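PDB 5COZ: regulatory protein YycH-like domain-containing protein, which is of unknown function but is probably a cell-envelope lipoprotein with a YycH-like regulatory domain. Local coordinates for residues A[81-86]-A[118-123]; A[173-178]-A[251-256]. All blocks are in the same frame, centred on the assembly; numbering follows the deposited sequence. Where two conformers were deposited one is given.

In the fold
After helix 16-22 and three strands of the other, mixed sheet, the chain enters helix 73-87, then runs out through strands 95-101 and 104-111 before strand 116-120 returns beneath that helix, where contact 1 closes the first loop. Contact 2 opens only later, on helix 165-178; strands 188-192, 211-220 and 244-249 follow before strand 252-258 comes back under the second helix. The two loops thus stand in series, neither enclosing the other. Both helices lie on the same antiparallel sheet, in which strand 125-128 joins strand 116-120 to strand 252-258. The contact centres are about 12 Å apart, bridged by the Lys85-Glu178 salt bridge and by packing of Leu83 on Leu256.

Contact 1. Residues A[81-86]-A[118-123]; sequences EKLAKA and IAIRND
Ile118 and Leu83 meet where helix 73-87 packs on one face of the large antiparallel sheet, an alpha+beta packing in which the short helix and strand segments run nearly antiparallel (153°) with their axes 9.6 Å apart. From Ile118 CB, which points at the helix, the side chain divides. The CG2 branch, anti to the backbone N, turns to Leu83 and lies 3.9 Å from Leu83 CD1. The other branch runs through CG1, placed beside the backbone N (chi1 -61°), and continues extended to CD1. This methyl settles against the helix backbone itself: Ile118 CD1 is 3.6 Å from Ala84 N. It also lies 3.8 Å from Ala84 CB and comes near Leu83 CB, so one methyl touches two successive helix residues. Leu83 spans the two isoleucines with the same methyl, CD1, and its side chain also rests on Ala125 and Ala127 of the adjoining strand 125-128. The contact is buried and its side chains are apolar; no hydrogen bond joins the segments. Two residues along the strand from Ile118, Ile120 adds a lighter touch, its CD1 4.2 Å from Leu83 CD1.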
loop_
_atom_site.group_PDB
_atom_site.type_symbol
_atom_site.label_atom_id
_atom_site.label_comp_id
_atom_site.label_asym_id
_atom_site.label_seq_id
_atom_site.Cartn_x
_atom_site.Cartn_y
_atom_site.Cartn_z
ATOM N N GLU A 81 5.811 -3.323 -22.951
ATOM C CA GLU A 81 5.980 -2.100 -23.730
ATOM C C GLU A 81 5.505 -0.884 -22.959
ATOM O O GLU A 81 6.147 0.155 -23.065
ATOM C CB GLU A 81 5.243 -2.185 -25.072
ATOM C CG GLU A 81 5.831 -3.234 -25.998
ATOM C CD GLU A 81 5.445 -2.954 -27.436
ATOM O OE1 GLU A 81 5.818 -1.876 -27.963
ATOM O OE2 GLU A 81 4.753 -3.815 -28.033
ATOM N N LYS A 82 4.418 -1.027 -22.175
ATOM C CA LYS A 82 3.934 0.104 -21.371
ATOM C C LYS A 82 4.969 0.453 -20.307
ATOM O O LYS A 82 5.264 1.631 -20.112
ATOM C CB LYS A 82 2.595 -0.214 -20.738
ATOM C CG LYS A 82 1.480 -0.367 -21.761
ATOM C CD LYS A 82 0.224 -0.848 -21.060
ATOM C CE LYS A 82 -0.971 -0.959 -21.970
ATOM N NZ LYS A 82 -0.897 -2.164 -22.832
ATOM N N LEU A 83 5.578 -0.568 -19.664
ATOM C CA LEU A 83 6.621 -0.309 -18.669
ATOM C C LEU A 83 7.866 0.291 -19.299
ATOM O O LEU A 83 8.492 1.165 -18.690
ATOM C CB LEU A 83 6.989 -1.587 -17.923
ATOM C CG LEU A 83 5.865 -2.174 -17.067
ATOM C CD1 LEU A 83 6.244 -3.550 -16.577
ATOM C CD2 LEU A 83 5.526 -1.256 -15.877
ATOM N N ALA A 84 8.257 -0.175 -20.510
ATOM C CA ALA A 84 9.412 0.358 -21.220
ATOM C C ALA A 84 9.187 1.832 -21.589
ATOM O O ALA A 84 10.133 2.610 -21.490
ATOM C CB ALA A 84 9.686 -0.473 -22.485
ATOM N N LYS A 85 7.942 2.214 -21.963
ATOM C CA LYS A 85 7.626 3.623 -22.274
ATOM C C LYS A 85 7.830 4.482 -21.009
ATOM O O LYS A 85 8.492 5.525 -21.042
ATOM C CB LYS A 85 6.183 3.751 -22.796
ATOM C CG LYS A 85 5.803 5.177 -23.221
ATOM C CD LYS A 85 4.296 5.361 -23.264
ATOM C CE LYS A 85 3.865 6.786 -23.549
ATOM N NZ LYS A 85 4.059 7.680 -22.376
ATOM N N ALA A 86 7.310 3.987 -19.873
ATOM C CA ALA A 86 7.405 4.702 -18.598
ATOM C C ALA A 86 8.855 5.008 -18.183
ATOM O O ALA A 86 9.143 6.153 -17.819
ATOM C CB ALA A 86 6.717 3.886 -17.515
ATOM N N ILE A 118 13.368 -4.562 -16.787
ATOM C CA ILE A 118 11.966 -4.893 -16.630
ATOM C C ILE A 118 11.884 -6.363 -16.248
ATOM O O ILE A 118 12.563 -7.182 -16.870
ATOM C CB ILE A 118 11.126 -4.568 -17.883
ATOM C CG1 ILE A 118 11.174 -3.064 -18.227
ATOM C CG2 ILE A 118 9.658 -5.084 -17.729
ATOM C CD1 ILE A 118 10.556 -2.753 -19.577
ATOM N N ALA A 119 11.073 -6.714 -15.240
ATOM C CA ALA A 119 10.884 -8.104 -14.869
ATOM C C ALA A 119 9.417 -8.320 -14.672
ATOM O O ALA A 119 8.790 -7.587 -13.903
ATOM C CB ALA A 119 11.637 -8.412 -13.576
ATOM N N ILE A 120 8.852 -9.331 -15.346
ATOM C CA ILE A 120 7.433 -9.613 -15.199
ATOM C C ILE A 120 7.262 -11.081 -14.797
ATOM O O ILE A 120 7.787 -11.957 -15.476
ATOM C CB ILE A 120 6.618 -9.266 -16.471
ATOM C CG1 ILE A 120 6.824 -7.794 -16.852
ATOM C CG2 ILE A 120 5.125 -9.597 -16.262
ATOM C CD1 ILE A 120 6.235 -7.439 -18.238
ATOM N N ARG A 121 6.531 -11.317 -13.701
ATOM C CA ARG A 121 6.218 -12.653 -13.184
ATOM C C ARG A 121 4.692 -12.831 -13.207
ATOM O O ARG A 121 3.971 -11.928 -13.652
ATOM C CB ARG A 121 6.746 -12.790 -11.730
ATOM C CG ARG A 121 8.248 -12.908 -11.559
ATOM C CD ARG A 121 8.634 -13.003 -10.086
ATOM N NE ARG A 121 8.335 -14.318 -9.510
ATOM C CZ ARG A 121 7.275 -14.588 -8.751
ATOM N NH1 ARG A 121 6.395 -13.634 -8.461
ATOM N NH2 ARG A 121 7.084 -15.813 -8.279
ATOM N N ASN A 122 4.168 -13.924 -12.635
ATOM C CA ASN A 122 2.715 -14.104 -12.643
ATOM C C ASN A 122 1.962 -13.036 -11.835
ATOM O O ASN A 122 0.891 -12.609 -12.267
ATOM C CB ASN A 122 2.341 -15.510 -12.123
ATOM C CG ASN A 122 2.917 -15.836 -10.760
ATOM O OD1 ASN A 122 4.120 -15.766 -10.539
ATOM N ND2 ASN A 122 2.066 -16.190 -9.809
ATOM N N ASP A 123 2.514 -12.580 -10.691
ATOM C CA ASP A 123 1.778 -11.668 -9.823
ATOM C C ASP A 123 2.558 -10.418 -9.457
ATOM O O ASP A 123 2.264 -9.787 -8.434
ATOM C CB ASP A 123 1.373 -12.402 -8.531
ATOM C CG ASP A 123 2.555 -12.857 -7.687
ATOM O OD1 ASP A 123 3.699 -12.861 -8.204
ATOM O OD2 ASP A 123 2.338 -13.244 -6.521
#

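Contact 2. Residues A[173-178]-A[251-256]; sequences VKTAKE and KGISFL
Thr175 and Leu256 point their methyl ends at each other, tip to tip, where helix 165-178 covers strand 252-258 of the antiparallel sheet. The two meet through single methyl groups, one from each side chain. Thr175 directs its apolar branch to the strand because CG2 is anti to the backbone N, while OG1 sits beside that N (chi1 -56°). There the hydroxyl hydrogen-bonds to Leu171 O, one turn earlier in the same helix, so its polar need is met within the helix and the methyl faces the sheet. Leu256, with CG anti to its own backbone N (chi1 -164°), reaches up from the strand and also packs on Ala86 of helix 73-87; its side chain therefore touches both helices. Ile253, three residues earlier, also points at the helix. Between it and Leu256 the strand carries a classic beta bulge, in which Ser254 and Phe255 both face Ala247 of strand 244-249. This irregularity accompanies the placement of Ile253 and Leu256 on the same face despite their odd spacing. No hydrogen bond joins the two segments, and the meeting of methyls is made by Thr175 CG2, 3.9 Å from Leu256 CD2.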
loop_
_atom_site.group_PDB
_atom_site.type_symbol
_atom_site.label_atom_id
_atom_site.label_comp_id
_atom_site.label_asym_id
_atom_site.label_seq_id
_atom_site.Cartn_x
_atom_site.Cartn_y
_atom_site.Cartn_z
ATOM N N VAL A 173 -0.697 9.682 -12.242
ATOM C CA VAL A 173 -2.099 9.387 -12.587
ATOM C C VAL A 173 -2.184 8.969 -14.069
ATOM O O VAL A 173 -2.846 7.983 -14.404
ATOM C CB VAL A 173 -2.980 10.624 -12.243
ATOM C CG1 VAL A 173 -4.355 10.539 -12.922
ATOM C CG2 VAL A 173 -3.137 10.775 -10.726
ATOM N N LYS A 174 -1.462 9.691 -14.937
ATOM C CA LYS A 174 -1.412 9.393 -16.372
ATOM C C LYS A 174 -0.793 8.002 -16.599
ATOM O O LYS A 174 -1.304 7.232 -17.413
ATOM C CB LYS A 174 -0.618 10.490 -17.106
ATOM C CG LYS A 174 -0.426 10.273 -18.604
ATOM C CD LYS A 174 0.618 11.274 -19.117
ATOM C CE LYS A 174 1.025 11.048 -20.555
ATOM N NZ LYS A 174 0.022 11.596 -21.502
ATOM N N THR A 175 0.239 7.640 -15.810
ATOM C CA THR A 175 0.897 6.332 -15.958
ATOM C C THR A 175 -0.035 5.190 -15.522
ATOM O O THR A 175 -0.110 4.172 -16.203
ATOM C CB THR A 175 2.216 6.311 -15.173
ATOM O OG1 THR A 175 3.023 7.402 -15.635
ATOM C CG2 THR A 175 2.989 5.007 -15.360
ATOM N N ALA A 176 -0.738 5.356 -14.383
ATOM C CA ALA A 176 -1.667 4.308 -13.951
ATOM C C ALA A 176 -2.770 4.117 -15.002
ATOM O O ALA A 176 -3.183 2.994 -15.261
ATOM C CB ALA A 176 -2.270 4.660 -12.591
ATOM N N LYS A 177 -3.227 5.228 -15.639
ATOM C CA LYS A 177 -4.256 5.159 -16.681
ATOM C C LYS A 177 -3.717 4.398 -17.893
ATOM O O LYS A 177 -4.408 3.514 -18.404
ATOM C CB LYS A 177 -4.712 6.565 -17.073
ATOM C CG LYS A 177 -5.871 6.597 -18.064
ATOM C CD LYS A 177 -6.220 8.041 -18.401
ATOM C CE LYS A 177 -7.183 8.168 -19.559
ATOM N NZ LYS A 177 -8.564 7.769 -19.178
ATOM N N GLU A 178 -2.482 4.711 -18.334
ATOM C CA GLU A 178 -1.824 3.991 -19.447
ATOM C C GLU A 178 -1.706 2.511 -19.163
ATOM O O GLU A 178 -1.841 1.688 -20.067
ATOM C CB GLU A 178 -0.396 4.503 -19.668
ATOM C CG GLU A 178 -0.237 5.918 -20.168
ATOM C CD GLU A 178 1.196 6.433 -20.201
ATOM O OE1 GLU A 178 2.079 5.862 -19.516
ATOM O OE2 GLU A 178 1.432 7.427 -20.920
ATOM N N LYS A 251 15.010 12.693 -14.407
ATOM C CA LYS A 251 15.058 12.002 -15.709
ATOM C C LYS A 251 13.694 11.400 -16.090
ATOM O O LYS A 251 13.536 10.914 -17.217
ATOM C CB LYS A 251 16.151 10.930 -15.704
ATOM C CG LYS A 251 17.562 11.534 -15.688
ATOM C CD LYS A 251 18.638 10.464 -15.675
ATOM C CE LYS A 251 19.788 10.811 -14.771
ATOM N NZ LYS A 251 20.804 9.726 -14.737
ATOM N N GLY A 252 12.709 11.478 -15.187
ATOM C CA GLY A 252 11.379 10.925 -15.426
ATOM C C GLY A 252 11.120 9.742 -14.508
ATOM O O GLY A 252 11.788 9.606 -13.471
ATOM N N ILE A 253 10.163 8.861 -14.867
ATOM C CA ILE A 253 9.846 7.682 -14.072
ATOM C C ILE A 253 11.116 6.846 -13.908
ATOM O O ILE A 253 11.804 6.589 -14.895
ATOM C CB ILE A 253 8.692 6.858 -14.721
ATOM C CG1 ILE A 253 7.430 7.734 -15.006
ATOM C CG2 ILE A 253 8.349 5.576 -13.924
ATOM C CD1 ILE A 253 6.714 8.294 -13.811
ATOM N N SER A 254 11.421 6.430 -12.685
ATOM C CA SER A 254 12.626 5.657 -12.418
ATOM C C SER A 254 12.347 4.297 -11.780
ATOM O O SER A 254 13.259 3.486 -11.672
ATOM C CB SER A 254 13.518 6.472 -11.480
ATOM O OG SER A 254 12.810 6.673 -10.260
ATOM N N PHE A 255 11.110 4.045 -11.329
ATOM C CA PHE A 255 10.764 2.813 -10.632
ATOM C C PHE A 255 9.272 2.626 -10.703
ATOM O O PHE A 255 8.527 3.566 -10.422
ATOM C CB PHE A 255 11.239 2.926 -9.161
ATOM C CG PHE A 255 11.057 1.697 -8.312
ATOM C CD1 PHE A 255 9.850 1.452 -7.666
ATOM C CD2 PHE A 255 12.113 0.823 -8.097
ATOM C CE1 PHE A 255 9.692 0.327 -6.849
ATOM C CE2 PHE A 255 11.956 -0.292 -7.262
ATOM C CZ PHE A 255 10.757 -0.514 -6.631
ATOM N N LEU A 256 8.819 1.428 -11.121
ATOM C CA LEU A 256 7.412 1.161 -11.276
ATOM C C LEU A 256 7.192 -0.267 -10.842
ATOM O O LEU A 256 7.698 -1.187 -11.493
ATOM C CB LEU A 256 7.019 1.399 -12.756
ATOM C CG LEU A 256 5.557 1.535 -13.118
ATOM C CD1 LEU A 256 4.896 2.530 -12.306
ATOM C CD2 LEU A 256 5.421 2.011 -14.554
#